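Local coordinates for tissue factor pathway inhibitor 2 (Homo sapiens, PDB 1ZR0), which inhibits trypsin, plasmin and factor VIIa/tissue factor through Kunitz-type domains, the first of which is described here, at residues B[15-20]-B[41-46]. Sequence-based numbering, arbitrary orientation.
Sequences YGPCRA and GCEGNA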
loop_
_atom_site.group_PDB
_atom_site.type_symbol
_atom_site.label_atom_id
_atom_site.label_comp_id
_atom_site.label_asym_id
_atom_site.label_seq_id
_atom_site.Cartn_x
_atom_site.Cartn_y
_atom_site.Cartn_z
ATOM N N TYR B 15 -7.574 12.081 2.167
ATOM C CA TYR B 15 -6.536 11.054 1.982
ATOM C C TYR B 15 -6.980 9.978 1.013
ATOM O O TYR B 15 -6.165 9.309 0.389
ATOM C CB TYR B 15 -6.227 10.308 3.355
ATOM C CG TYR B 15 -5.823 11.041 4.556
ATOM C CD1 TYR B 15 -4.917 12.092 4.490
ATOM C CD2 TYR B 15 -6.234 10.609 5.823
ATOM C CE1 TYR B 15 -4.503 12.745 5.651
ATOM C CE2 TYR B 15 -5.800 11.240 6.976
ATOM C CZ TYR B 15 -4.958 12.302 6.890
ATOM O OH TYR B 15 -4.532 12.932 8.027
ATOM N N GLY B 16 -8.289 9.806 0.850
ATOM C CA GLY B 16 -8.873 8.799 -0.004
ATOM C C GLY B 16 -8.787 7.407 0.642
ATOM O O GLY B 16 -8.254 7.224 1.721
ATOM N N PRO B 17 -9.257 6.385 -0.077
ATOM C CA PRO B 17 -9.286 5.019 0.412
ATOM C C PRO B 17 -8.078 4.088 0.179
ATOM O O PRO B 17 -7.995 3.059 0.842
ATOM C CB PRO B 17 -10.449 4.464 -0.362
ATOM C CG PRO B 17 -10.430 5.175 -1.658
ATOM C CD PRO B 17 -9.826 6.479 -1.424
ATOM N N CYS B 18 -7.145 4.433 -0.669
ATOM C CA CYS B 18 -5.985 3.635 -0.862
ATOM C C CYS B 18 -5.027 3.873 0.289
ATOM O O CYS B 18 -5.144 4.873 1.096
ATOM C CB CYS B 18 -5.308 3.977 -2.180
ATOM S SG CYS B 18 -6.200 3.170 -3.543
ATOM N N ARG B 19 -4.145 2.920 0.422
ATOM C CA ARG B 19 -3.375 2.785 1.654
ATOM C C ARG B 19 -1.886 3.118 1.607
ATOM O O ARG B 19 -1.085 2.588 2.349
ATOM C CB ARG B 19 -3.702 1.469 2.343
ATOM C CG ARG B 19 -5.045 1.518 2.946
ATOM C CD ARG B 19 -5.695 0.166 3.262
ATOM N NE ARG B 19 -7.023 0.365 3.931
ATOM C CZ ARG B 19 -7.694 -0.581 4.609
ATOM N NH1 ARG B 19 -7.260 -1.816 4.680
ATOM N NH2 ARG B 19 -8.865 -0.267 5.181
ATOM N N ALA B 20 -1.530 4.037 0.726
ATOM C CA ALA B 20 -0.170 4.530 0.625
ATOM C C ALA B 20 0.011 5.778 1.481
ATOM O O ALA B 20 -0.945 6.280 2.097
ATOM C CB ALA B 20 0.156 4.828 -0.760
ATOM N N GLY B 41 -3.234 7.570 -2.449
ATOM C CA GLY B 41 -2.940 7.082 -3.744
ATOM C C GLY B 41 -4.053 6.967 -4.766
ATOM O O GLY B 41 -3.759 6.845 -5.962
ATOM N N CYS B 42 -5.290 7.119 -4.340
ATOM C CA CYS B 42 -6.421 7.131 -5.281
ATOM C C CYS B 42 -7.594 7.948 -4.784
ATOM O O CYS B 42 -7.693 8.328 -3.587
ATOM C CB CYS B 42 -6.838 5.708 -5.579
ATOM S SG CYS B 42 -7.670 4.989 -4.208
ATOM N N GLU B 43 -8.451 8.365 -5.729
ATOM C CA GLU B 43 -9.638 9.122 -5.415
ATOM C C GLU B 43 -9.233 10.401 -4.673
ATOM O O GLU B 43 -8.330 11.093 -5.102
ATOM C CB GLU B 43 -10.666 8.309 -4.650
ATOM C CG GLU B 43 -10.971 6.980 -5.264
ATOM C CD GLU B 43 -12.123 6.197 -4.628
ATOM O OE1 GLU B 43 -12.841 6.687 -3.700
ATOM O OE2 GLU B 43 -12.296 5.023 -5.084
ATOM N N GLY B 44 -9.895 10.720 -3.587
ATOM C CA GLY B 44 -9.732 12.026 -2.953
ATOM C C GLY B 44 -10.439 13.130 -3.701
ATOM O O GLY B 44 -11.553 12.894 -4.256
ATOM N N ASN B 45 -9.848 14.312 -3.658
ATOM C CA ASN B 45 -10.398 15.460 -4.353
ATOM C C ASN B 45 -9.380 16.312 -5.031
ATOM O O ASN B 45 -8.161 16.003 -5.057
ATOM C CB ASN B 45 -11.299 16.232 -3.355
ATOM C CG ASN B 45 -10.575 16.871 -2.299
ATOM O OD1 ASN B 45 -9.473 17.439 -2.497
ATOM N ND2 ASN B 45 -11.193 16.917 -1.127
ATOM N N ALA B 46 -9.853 17.425 -5.628
ATOM C CA ALA B 46 -8.922 18.290 -6.383
ATOM C C ALA B 46 -7.944 19.152 -5.637
ATOM O O ALA B 46 -6.999 19.651 -6.241
ATOM C CB ALA B 46 -9.726 19.192 -7.333
HETATM O O HOH W 1 -6.448 7.133 -1.437
#
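G16 and G44 bring the two loops together with CA atoms 4.5 Å apart, the touching runs heading 129° apart, and no direct hydrogen bond joins them. A water bridges them instead: it donates to Y15 O and accepts from C18 N (2.9 Å) and C42 N (3.1 Å). A side chain at G16 would collide with C42 O. The C18–C42 disulfide closes the other end, SG to SG 2.4 Å with a torsion of 98° about the bond; C42 reaches it with SG between its backbone N and carbonyl carbon (chi1 73°). Beside it the P17 ring sets CG 3.8 Å from C42 SG and 3.5 Å from E43 OE1, the extended E43 chain crossing the ring at about a right angle. With an alanine at P17, CG and CD are gone, and the E43 chain and one flank of the disulfide would probably lose the ring they pack on. Segment 15-20 is the protease-binding loop of the Kunitz fold, its R19–A20 bond probably the reactive one; R19 pairs with an acidic side chain of another protein chain in the assembly. Loop 15-20 leads into strand 22-28, while 41-46, the second loop, runs from strand 33-39 toward helix 52-58.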